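Outer membrane porin F (Pseudomonas aeruginosa, PDB 4RLC) is a major outer-membrane porin whose N-terminal eight-stranded beta-barrel domain spans the membrane and probably offers small molecules a narrow path across it. Local coordinates at residues L83-A88 with G106-N111; A146-Q151 with W165-G170; D55-L60 with I89-T94. All blocks are in the same frame, centred on the assembly; numbering follows the deposited sequence.

Contact 1 of 3, residues L83-A88 with G106-N111; sequences LTSLDA and GLAHQN. With C8E ((hydroxyethyloxy)tri(ethyloxy)octane), chain D.
Thr84 and His109 face each other as an antiparallel hydrogen-bonded pair: Thr84 N donates to His109 O, and His109 N to Thr84 O, each nearly straight at 2.9 Å. Leu86 and Leu107 repeat the exchange two residues further on, where the bond from Leu107 N to Leu86 O is more bent (154°). A water bridges the first pair, accepting from Thr84 OG1 at 2.7 Å and donating to His109 O.

Apolar contact lies on the face that carries Leu83, Ala108 and Gln110. With CG opposite its backbone N (chi1 -176°), Leu83 brings CD1 to 3.7 Å from Gln110 CB and 3.9 Å from Ala108 CB.

The same face also holds Ser85 and Asp87, Ser85 OG donating to Asp87 OD2 in a very short bond of 2.5 Å. Asp87 OD1 is hydrogen-bonded to Asn129 ND2 and sits 3.3 Å from CA of Gly106, which has no side chain in the way.

Over Thr84 and His109 the ether head of a detergent crosses the outer face obliquely to the strands, C10 lying 3.5 Å from Thr84 O. The chemistry implies a wall whose inner face mixes apolar packing with a Ser85-Asp87-Asn129 polar group, while Leu86 and Leu107 sit beside Thr84 and His109 outside.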
loop_
_atom_site.group_PDB
_atom_site.type_symbol
_atom_site.label_atom_id
_atom_site.label_comp_id
_atom_site.label_asym_id
_atom_site.label_seq_id
_atom_site.Cartn_x
_atom_site.Cartn_y
_atom_site.Cartn_z
ATOM N N LEU A 83 -3.061 4.837 -8.666
ATOM C CA LEU A 83 -2.115 3.746 -8.543
ATOM C C LEU A 83 -2.841 2.481 -8.094
ATOM O O LEU A 83 -3.502 2.499 -7.023
ATOM C CB LEU A 83 -1.033 4.141 -7.540
ATOM C CG LEU A 83 0.137 3.184 -7.314
ATOM C CD1 LEU A 83 1.066 3.365 -8.474
ATOM C CD2 LEU A 83 0.913 3.500 -6.045
ATOM N N THR A 84 -2.699 1.387 -8.837
ATOM C CA THR A 84 -3.291 0.117 -8.467
ATOM C C THR A 84 -2.175 -0.842 -8.180
ATOM O O THR A 84 -1.266 -0.948 -9.006
ATOM C CB THR A 84 -4.119 -0.398 -9.605
ATOM O OG1 THR A 84 -5.016 0.645 -10.046
ATOM C CG2 THR A 84 -4.821 -1.672 -9.186
ATOM N N SER A 85 -2.234 -1.590 -7.083
ATOM C CA SER A 85 -1.083 -2.381 -6.718
ATOM C C SER A 85 -1.475 -3.758 -6.201
ATOM O O SER A 85 -2.548 -3.926 -5.600
ATOM C CB SER A 85 -0.347 -1.607 -5.630
ATOM O OG SER A 85 0.839 -2.218 -5.294
ATOM N N LEU A 86 -0.662 -4.744 -6.506
ATOM C CA LEU A 86 -0.812 -6.080 -5.957
ATOM C C LEU A 86 0.480 -6.369 -5.251
ATOM O O LEU A 86 1.586 -6.411 -5.887
ATOM C CB LEU A 86 -1.062 -7.154 -7.057
ATOM C CG LEU A 86 -1.373 -8.598 -6.581
ATOM C CD1 LEU A 86 -2.650 -8.694 -5.775
ATOM C CD2 LEU A 86 -1.545 -9.517 -7.784
ATOM N N ASP A 87 0.345 -6.681 -3.958
ATOM C CA ASP A 87 1.538 -6.868 -3.106
ATOM C C ASP A 87 1.400 -8.127 -2.273
ATOM O O ASP A 87 0.328 -8.517 -1.860
ATOM C CB ASP A 87 1.759 -5.668 -2.176
ATOM C CG ASP A 87 2.027 -4.389 -2.949
ATOM O OD1 ASP A 87 3.209 -4.107 -3.281
ATOM O OD2 ASP A 87 1.015 -3.660 -3.261
ATOM N N ALA A 88 2.556 -8.779 -2.036
ATOM C CA ALA A 88 2.675 -9.827 -1.048
ATOM C C ALA A 88 3.324 -9.311 0.190
ATOM O O ALA A 88 4.445 -8.719 0.116
ATOM C CB ALA A 88 3.514 -10.938 -1.622
ATOM N N GLY A 106 5.828 -6.061 -4.489
ATOM C CA GLY A 106 4.695 -6.201 -5.411
ATOM C C GLY A 106 4.929 -5.401 -6.671
ATOM O O GLY A 106 6.027 -4.906 -6.955
ATOM N N LEU A 107 3.884 -5.339 -7.479
ATOM C CA LEU A 107 3.906 -4.630 -8.704
ATOM C C LEU A 107 2.725 -3.649 -8.705
ATOM O O LEU A 107 1.651 -3.938 -8.150
ATOM C CB LEU A 107 3.670 -5.619 -9.828
ATOM C CG LEU A 107 4.830 -6.576 -10.145
ATOM C CD1 LEU A 107 4.338 -7.545 -11.228
ATOM C CD2 LEU A 107 6.054 -5.814 -10.588
ATOM N N ALA A 108 2.938 -2.505 -9.353
ATOM C CA ALA A 108 1.967 -1.462 -9.413
ATOM C C ALA A 108 1.823 -0.919 -10.805
ATOM O O ALA A 108 2.734 -0.974 -11.631
ATOM C CB ALA A 108 2.304 -0.291 -8.437
ATOM N N HIS A 109 0.647 -0.381 -11.083
ATOM C CA HIS A 109 0.399 0.299 -12.306
ATOM C C HIS A 109 -0.096 1.700 -11.986
ATOM O O HIS A 109 -1.073 1.879 -11.189
ATOM C CB HIS A 109 -0.656 -0.497 -13.133
ATOM C CG HIS A 109 -0.962 0.090 -14.458
ATOM N ND1 HIS A 109 -0.216 -0.167 -15.591
ATOM C CD2 HIS A 109 -1.928 0.965 -14.837
ATOM C CE1 HIS A 109 -0.716 0.515 -16.614
ATOM N NE2 HIS A 109 -1.760 1.203 -16.180
ATOM N N GLN A 110 0.569 2.706 -12.558
ATOM C CA GLN A 110 0.271 4.086 -12.273
ATOM C C GLN A 110 -0.318 4.723 -13.524
ATOM O O GLN A 110 0.150 4.457 -14.663
ATOM C CB GLN A 110 1.615 4.758 -11.851
ATOM C CG GLN A 110 1.543 6.204 -11.448
ATOM C CD GLN A 110 2.922 6.794 -11.175
ATOM O OE1 GLN A 110 3.300 7.038 -10.032
ATOM N NE2 GLN A 110 3.655 6.998 -12.191
ATOM N N ASN A 111 -1.370 5.514 -13.361
ATOM C CA ASN A 111 -1.952 6.267 -14.470
ATOM C C ASN A 111 -1.951 7.706 -14.037
ATOM O O ASN A 111 -2.568 8.041 -13.006
ATOM C CB ASN A 111 -3.409 5.909 -14.750
ATOM C CG ASN A 111 -3.617 4.530 -15.223
ATOM O OD1 ASN A 111 -3.239 4.169 -16.333
ATOM N ND2 ASN A 111 -4.261 3.741 -14.418
HETATM C C1 C8E D . -8.380 -9.759 -8.579
HETATM C C2 C8E D . -7.293 -9.182 -9.468
HETATM C C3 C8E D . -7.873 -8.329 -10.594
HETATM C C4 C8E D . -7.902 -6.842 -10.241
HETATM C C5 C8E D . -6.929 -6.023 -11.096
HETATM C C6 C8E D . -5.466 -6.235 -10.681
HETATM C C7 C8E D . -4.480 -5.639 -11.686
HETATM C C8 C8E D . -3.643 -4.517 -11.093
HETATM O O9 C8E D . -2.433 -5.021 -10.538
HETATM C C10 C8E D . -1.309 -4.126 -10.583
HETATM C C11 C8E D . -0.139 -4.667 -11.400
HETATM O O12 C8E D . -0.190 -4.209 -12.737
HETATM C C13 C8E D . 1.055 -4.192 -13.430
HETATM C C14 C8E D . 0.842 -3.843 -14.906
HETATM O O HOH W 1 -3.891 2.561 -11.529
#

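Contact 2 of 3, residues A146-Q151 with W165-G170; sequences ASLDGQ and WMAGLG. With C8E ((hydroxyethyloxy)tri(ethyloxy)octane), chain E.
Trp165 lies against Gly150 across the two strands, and its CB starts over the backbone, 3.7 Å from Asp149 O. With CG opposite the carbonyl carbon (chi1 -75°), the indole turns across the neighbouring strand. CG is already near Gly150 CA, and CD2, at the ring fusion, comes to 3.4 Å from the same atom. Gly150 CA stands over the six-membered ring, 3.5 Å from its centroid and 18° off the normal, a CH-pi contact that a residue without a side chain permits. Further out, CE3 is 3.4 Å from Asp149 C and CZ3 meets Gly150 N at 3.5 Å, while NE1 at the pyrrole corner is hydrogen-bonded to Tyr152 OH.

These strands, 142-153 and 164-174, form the last hairpin of the eight-stranded barrel; strand 164-174 closes the barrel against strand 21-30, and Trp165 itself bonds through its backbone to Phe31. Paired backbone bonds join Asp149 to Met166 and Ser147 to Gly168.

On the inner face Met166 packs CG against Asp149 CB at 4.0 Å, and its sulfur lies beside the amide of Gln151, whose NE2 is held by Tyr30 OH. Asp149 OD2 forms a salt bridge with Lys28; a water lies 2.7 Å from Asp149 OD2, probably donating to it, and 2.8 Å from Ser147 OG. A second water joins Ser147 OG to Leu169 O, the latter bond weak.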
loop_
_atom_site.group_PDB
_atom_site.type_symbol
_atom_site.label_atom_id
_atom_site.label_comp_id
_atom_site.label_asym_id
_atom_site.label_seq_id
_atom_site.Cartn_x
_atom_site.Cartn_y
_atom_site.Cartn_z
ATOM N N ALA A 146 1.857 1.982 10.248
ATOM C CA ALA A 146 2.750 3.015 9.750
ATOM C C ALA A 146 3.687 2.357 8.745
ATOM O O ALA A 146 4.163 1.249 9.025
ATOM C CB ALA A 146 3.662 3.498 10.901
ATOM N N SER A 147 3.883 2.964 7.575
ATOM C CA SER A 147 4.532 2.284 6.449
ATOM C C SER A 147 5.601 3.151 5.780
ATOM O O SER A 147 5.494 4.388 5.776
ATOM C CB SER A 147 3.407 1.964 5.378
ATOM O OG SER A 147 2.721 3.122 4.884
ATOM N N LEU A 148 6.584 2.482 5.168
ATOM C CA LEU A 148 7.533 3.055 4.215
ATOM C C LEU A 148 7.490 2.243 2.953
ATOM O O LEU A 148 7.530 1.010 3.042
ATOM C CB LEU A 148 8.957 2.933 4.789
ATOM C CG LEU A 148 9.221 3.722 6.037
ATOM C CD1 LEU A 148 10.630 3.404 6.539
ATOM C CD2 LEU A 148 9.056 5.231 5.789
ATOM N N ASP A 149 7.300 2.868 1.793
ATOM C CA ASP A 149 7.208 2.134 0.566
ATOM C C ASP A 149 8.102 2.822 -0.470
ATOM O O ASP A 149 8.046 4.029 -0.576
ATOM C CB ASP A 149 5.758 2.120 0.026
ATOM C CG ASP A 149 4.775 1.360 0.928
ATOM O OD1 ASP A 149 4.835 0.112 0.905
ATOM O OD2 ASP A 149 3.894 1.980 1.635
ATOM N N GLY A 150 8.860 2.044 -1.241
ATOM C CA GLY A 150 9.615 2.508 -2.448
ATOM C C GLY A 150 8.998 1.959 -3.741
ATOM O O GLY A 150 8.682 0.740 -3.837
ATOM N N GLN A 151 8.871 2.831 -4.739
ATOM C CA GLN A 151 8.418 2.423 -6.032
ATOM C C GLN A 151 9.520 2.706 -7.027
ATOM O O GLN A 151 10.173 3.759 -6.975
ATOM C CB GLN A 151 7.171 3.176 -6.457
ATOM C CG GLN A 151 6.030 3.120 -5.471
ATOM C CD GLN A 151 4.995 4.160 -5.834
ATOM O OE1 GLN A 151 4.032 3.868 -6.520
ATOM N NE2 GLN A 151 5.230 5.398 -5.419
ATOM N N TRP A 165 9.978 7.290 -2.834
ATOM C CA TRP A 165 9.604 6.722 -1.537
ATOM C C TRP A 165 8.582 7.529 -0.782
ATOM O O TRP A 165 8.571 8.744 -0.829
ATOM C CB TRP A 165 10.795 6.526 -0.654
ATOM C CG TRP A 165 11.628 5.361 -1.044
ATOM C CD1 TRP A 165 12.522 5.321 -2.094
ATOM C CD2 TRP A 165 11.759 4.108 -0.366
ATOM N NE1 TRP A 165 13.092 4.105 -2.162
ATOM C CE2 TRP A 165 12.688 3.341 -1.104
ATOM C CE3 TRP A 165 11.160 3.537 0.756
ATOM C CZ2 TRP A 165 13.059 2.042 -0.725
ATOM C CZ3 TRP A 165 11.492 2.232 1.114
ATOM C CH2 TRP A 165 12.436 1.500 0.383
ATOM N N MET A 166 7.728 6.800 -0.070
ATOM C CA MET A 166 6.643 7.431 0.633
ATOM C C MET A 166 6.537 6.880 2.042
ATOM O O MET A 166 6.866 5.722 2.338
ATOM C CB MET A 166 5.307 7.278 -0.144
ATOM C CG MET A 166 5.139 5.996 -0.844
ATOM S SD MET A 166 3.694 5.851 -1.929
ATOM C CE MET A 166 3.230 7.419 -2.502
ATOM N N ALA A 167 6.051 7.739 2.927
ATOM C CA ALA A 167 5.709 7.326 4.265
ATOM C C ALA A 167 4.206 7.444 4.440
ATOM O O ALA A 167 3.593 8.350 3.934
ATOM C CB ALA A 167 6.318 8.251 5.278
ATOM N N GLY A 168 3.660 6.581 5.263
ATOM C CA GLY A 168 2.194 6.554 5.325
ATOM C C GLY A 168 1.649 5.983 6.580
ATOM O O GLY A 168 2.357 5.369 7.381
ATOM N N LEU A 169 0.306 6.073 6.692
ATOM C CA LEU A 169 -0.411 5.542 7.802
ATOM C C LEU A 169 -1.656 4.834 7.182
ATOM O O LEU A 169 -2.015 5.086 6.046
ATOM C CB LEU A 169 -0.966 6.622 8.733
ATOM C CG LEU A 169 0.065 7.335 9.597
ATOM C CD1 LEU A 169 -0.608 8.473 10.352
ATOM C CD2 LEU A 169 0.627 6.414 10.600
ATOM N N GLY A 170 -2.128 3.846 7.879
ATOM C CA GLY A 170 -3.384 3.206 7.471
ATOM C C GLY A 170 -4.092 2.606 8.670
ATOM O O GLY A 170 -3.584 2.516 9.770
HETATM O O12 C8E E . 4.071 8.401 9.460
HETATM C C13 C8E E . 3.968 9.814 9.318
HETATM C C14 C8E E . 2.643 10.252 8.701
HETATM O O15 C8E E . 2.530 9.805 7.344
HETATM C C16 C8E E . 1.973 10.744 6.459
HETATM C C17 C8E E . 0.616 10.295 5.977
HETATM O O18 C8E E . -0.012 11.448 5.455
HETATM C C19 C8E E . -0.708 11.287 4.256
HETATM C C20 C8E E . -1.367 12.571 3.871
HETATM O O21 C8E E . -0.606 13.719 4.246
HETATM O O HOH W 2 4.140 4.374 2.857
HETATM O O HOH W 3 0.156 3.223 4.618
#

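Contact 3 of 3, residues D55-L60 with I89-T94; sequences DVELAL and IYHFGT. With C8E ((hydroxyethyloxy)tri(ethyloxy)octane), chain B; C8E ((hydroxyethyloxy)tri(ethyloxy)octane), chain C.
A chi1 of -61° sets the imidazole of His91 opposite its own carbonyl carbon, so that ND1 turns back to Asp55, while Glu57, with CG anti to its backbone N (chi1 176°) and an extended chain, carries its carboxylate to the neighbouring CE1-NE2 side of the ring. Asp55 O is gripped twice: His91 N donates at 2.8 Å and His91 ND1 at 3.0 Å, reaching the oxygen from opposite faces of its carbonyl plane. The oxygen itself lies near the plane of the imidazole, which fixes the rotation of the ring. Next to ND1 on the ring rim, Glu57 OE1 is 3.2 Å from His91 CE1, carboxylate and ring being nearly coplanar. Lys135 NZ bonds to His91 NE2 and forms a salt bridge with Glu57 OE1; with ND1 as donor, this is consistent with a neutral ring.

The two strands, 56-66 and 80-91, are neighbours in the barrel, and here they meet at the end that also carries both chain termini, probably the periplasmic one. The pairing of Glu57 with Ile89 is the last hydrogen-bonded bridge before the strands run out. Inside the barrel Ile89 CD1 rests 3.8 Å from Ala59 CB.

Tyr90, on the outer face, turns its CE1 to 3.6 Å from CB of Asp55 in the turn, and Val56 CG2 sits at the edge of the phenol ring. Phe92 is sandwiched, with Tyr90 CE2 over one face and a detergent carbon, C10, over the other, 3.6 Å from Phe92 CE1. Asp55 OD1 forms a salt bridge with Arg100 and takes a 2.6 Å bond from a water that also donates to Gly93 O.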
loop_
_atom_site.group_PDB
_atom_site.type_symbol
_atom_site.label_atom_id
_atom_site.label_comp_id
_atom_site.label_asym_id
_atom_site.label_seq_id
_atom_site.Cartn_x
_atom_site.Cartn_y
_atom_site.Cartn_z
ATOM N N ASP A 55 0.987 -15.786 8.140
ATOM C CA ASP A 55 1.941 -14.712 8.002
ATOM C C ASP A 55 1.919 -13.992 6.674
ATOM O O ASP A 55 2.327 -12.850 6.615
ATOM C CB ASP A 55 3.386 -15.242 8.206
ATOM C CG ASP A 55 3.603 -15.969 9.539
ATOM O OD1 ASP A 55 2.989 -15.555 10.522
ATOM O OD2 ASP A 55 4.481 -16.899 9.558
ATOM N N VAL A 56 1.442 -14.670 5.582
ATOM C CA VAL A 56 1.528 -14.133 4.251
ATOM C C VAL A 56 0.163 -13.637 3.801
ATOM O O VAL A 56 -0.820 -14.425 3.793
ATOM C CB VAL A 56 1.995 -15.208 3.277
ATOM C CG1 VAL A 56 2.043 -14.640 1.863
ATOM C CG2 VAL A 56 3.356 -15.710 3.712
ATOM N N GLU A 57 0.114 -12.373 3.399
ATOM C CA GLU A 57 -1.096 -11.765 2.933
ATOM C C GLU A 57 -0.869 -11.293 1.473
ATOM O O GLU A 57 0.220 -10.757 1.122
ATOM C CB GLU A 57 -1.416 -10.579 3.807
ATOM C CG GLU A 57 -2.627 -9.733 3.410
ATOM C CD GLU A 57 -2.772 -8.416 4.165
ATOM O OE1 GLU A 57 -1.899 -7.987 4.984
ATOM O OE2 GLU A 57 -3.825 -7.736 3.854
ATOM N N LEU A 58 -1.874 -11.515 0.625
ATOM C CA LEU A 58 -1.911 -10.942 -0.696
ATOM C C LEU A 58 -2.888 -9.759 -0.633
ATOM O O LEU A 58 -3.967 -9.889 -0.060
ATOM C CB LEU A 58 -2.432 -11.977 -1.702
ATOM C CG LEU A 58 -1.568 -13.205 -1.891
ATOM C CD1 LEU A 58 -2.060 -13.982 -3.108
ATOM C CD2 LEU A 58 -0.111 -12.801 -2.042
ATOM N N ALA A 59 -2.500 -8.594 -1.156
ATOM C CA ALA A 59 -3.384 -7.409 -1.069
ATOM C C ALA A 59 -3.414 -6.706 -2.396
ATOM O O ALA A 59 -2.378 -6.494 -3.077
ATOM C CB ALA A 59 -2.878 -6.452 0.032
ATOM N N LEU A 60 -4.610 -6.286 -2.739
ATOM C CA LEU A 60 -4.910 -5.439 -3.863
ATOM C C LEU A 60 -5.284 -4.048 -3.311
ATOM O O LEU A 60 -6.170 -3.880 -2.443
ATOM C CB LEU A 60 -6.146 -6.082 -4.603
ATOM C CG LEU A 60 -6.669 -5.282 -5.782
ATOM C CD1 LEU A 60 -5.653 -5.231 -6.911
ATOM C CD2 LEU A 60 -8.006 -5.947 -6.279
ATOM N N ILE A 89 2.709 -9.580 1.343
ATOM C CA ILE A 89 3.168 -9.006 2.601
ATOM C C ILE A 89 3.473 -10.137 3.598
ATOM O O ILE A 89 2.666 -11.054 3.783
ATOM C CB ILE A 89 2.063 -8.108 3.165
ATOM C CG1 ILE A 89 1.806 -6.958 2.199
ATOM C CG2 ILE A 89 2.534 -7.551 4.504
ATOM C CD1 ILE A 89 0.635 -7.254 1.298
ATOM N N TYR A 90 4.703 -10.154 4.104
ATOM C CA TYR A 90 5.084 -11.097 5.090
ATOM C C TYR A 90 5.049 -10.422 6.451
ATOM O O TYR A 90 5.797 -9.443 6.657
ATOM C CB TYR A 90 6.545 -11.640 4.829
ATOM C CG TYR A 90 6.915 -12.636 5.925
ATOM C CD1 TYR A 90 6.407 -13.926 5.926
ATOM C CD2 TYR A 90 7.650 -12.236 7.004
ATOM C CE1 TYR A 90 6.695 -14.798 6.925
ATOM C CE2 TYR A 90 7.938 -13.090 8.040
ATOM C CZ TYR A 90 7.496 -14.375 7.998
ATOM O OH TYR A 90 7.795 -15.165 9.059
ATOM N N HIS A 91 4.339 -11.012 7.412
ATOM C CA HIS A 91 4.181 -10.509 8.751
ATOM C C HIS A 91 5.008 -11.271 9.713
ATOM O O HIS A 91 4.939 -12.474 9.854
ATOM C CB HIS A 91 2.743 -10.555 9.256
ATOM C CG HIS A 91 1.787 -9.732 8.453
ATOM N ND1 HIS A 91 1.314 -10.098 7.206
ATOM C CD2 HIS A 91 1.144 -8.578 8.762
ATOM C CE1 HIS A 91 0.424 -9.219 6.778
ATOM N NE2 HIS A 91 0.313 -8.280 7.699
ATOM N N PHE A 92 5.844 -10.505 10.420
ATOM C CA PHE A 92 6.492 -10.996 11.575
ATOM C C PHE A 92 5.578 -11.035 12.795
ATOM O O PHE A 92 4.369 -10.629 12.708
ATOM C CB PHE A 92 7.763 -10.178 11.847
ATOM C CG PHE A 92 8.772 -10.281 10.758
ATOM C CD1 PHE A 92 8.699 -9.494 9.633
ATOM C CD2 PHE A 92 9.812 -11.212 10.851
ATOM C CE1 PHE A 92 9.628 -9.645 8.594
ATOM C CE2 PHE A 92 10.764 -11.314 9.847
ATOM C CZ PHE A 92 10.667 -10.525 8.733
ATOM N N GLY A 93 6.066 -11.584 13.885
ATOM C CA GLY A 93 5.170 -11.715 15.068
ATOM C C GLY A 93 4.114 -12.788 14.785
ATOM O O GLY A 93 4.258 -13.596 13.829
ATOM N N THR A 94 3.030 -12.741 15.552
ATOM C CA THR A 94 2.012 -13.775 15.430
ATOM C C THR A 94 0.676 -13.137 15.371
ATOM O O THR A 94 0.503 -11.996 15.855
ATOM C CB THR A 94 2.037 -14.751 16.640
ATOM O OG1 THR A 94 1.912 -13.985 17.834
ATOM C CG2 THR A 94 3.316 -15.555 16.684
HETATM C C1 C8E B . 8.028 3.231 9.805
HETATM C C2 C8E B . 8.329 1.863 10.389
HETATM C C3 C8E B . 9.271 0.988 9.577
HETATM C C4 C8E B . 9.322 -0.387 10.213
HETATM C C5 C8E B . 10.351 -1.381 9.711
HETATM C C6 C8E B . 10.069 -2.749 10.330
HETATM C C7 C8E B . 10.529 -3.965 9.522
HETATM C C8 C8E B . 10.246 -5.251 10.305
HETATM O O9 C8E B . 10.961 -6.409 9.841
HETATM C C10 C8E B . 11.471 -7.402 10.773
HETATM C C11 C8E B . 10.851 -7.580 12.157
HETATM O O12 C8E B . 11.728 -8.525 12.774
HETATM C C13 C8E B . 11.358 -9.258 13.939
HETATM C C14 C8E B . 10.885 -8.387 15.075
HETATM O O15 C8E B . 9.457 -8.424 14.907
HETATM C C1 C8E C . -9.103 -0.209 -9.368
HETATM C C2 C8E C . -8.995 -1.558 -8.700
HETATM C C3 C8E C . -9.656 -1.622 -7.317
HETATM C C4 C8E C . -8.746 -2.411 -6.391
HETATM C C5 C8E C . -9.287 -2.663 -4.990
HETATM C C6 C8E C . -9.839 -1.469 -4.251
HETATM C C7 C8E C . -9.950 -1.822 -2.773
HETATM C C8 C8E C . -10.623 -0.758 -1.914
HETATM O O9 C8E C . -11.218 -1.417 -0.775
HETATM C C10 C8E C . -11.176 -0.763 0.506
HETATM C C11 C8E C . -12.367 0.172 0.737
HETATM O O12 C8E C . -12.475 0.608 2.115
HETATM C C13 C8E C . -11.637 1.706 2.487
HETATM C C14 C8E C . -12.182 3.031 1.960
HETATM O O15 C8E C . -11.113 3.813 1.419
HETATM C C16 C8E C . -11.416 5.186 1.195
HETATM C C17 C8E C . -10.177 5.970 1.546
HETATM O O18 C8E C . -10.090 7.139 0.755
HETATM O O HOH W 4 2.916 -16.441 12.959
#

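How the contacts relate
All three contacts lie in one closed antiparallel sheet, each partly buried, with inner faces mixing polar and apolar groups; the outer face is largely apolar in contact 2 but carries Thr84 and His109 in contact 1. Contacts 1 and 3 share strand 80-91 and meet through a probable Asp87 N to Ala59 O hydrogen bond of 2.9 Å. Contact 2, on the final hairpin, touches contact 1 across the interior (Leu83 CD2 with Gln151 OE1) but not contact 3. The centres of contacts 1 and 2 lie about 8 and 7 Å from the chain centre, that of contact 3 about 12 Å. Contacts 1 and 2 pair regularly mid-strand; contact 3, where pairing ends, adds a histidine-carbonyl bond and more salt bridges.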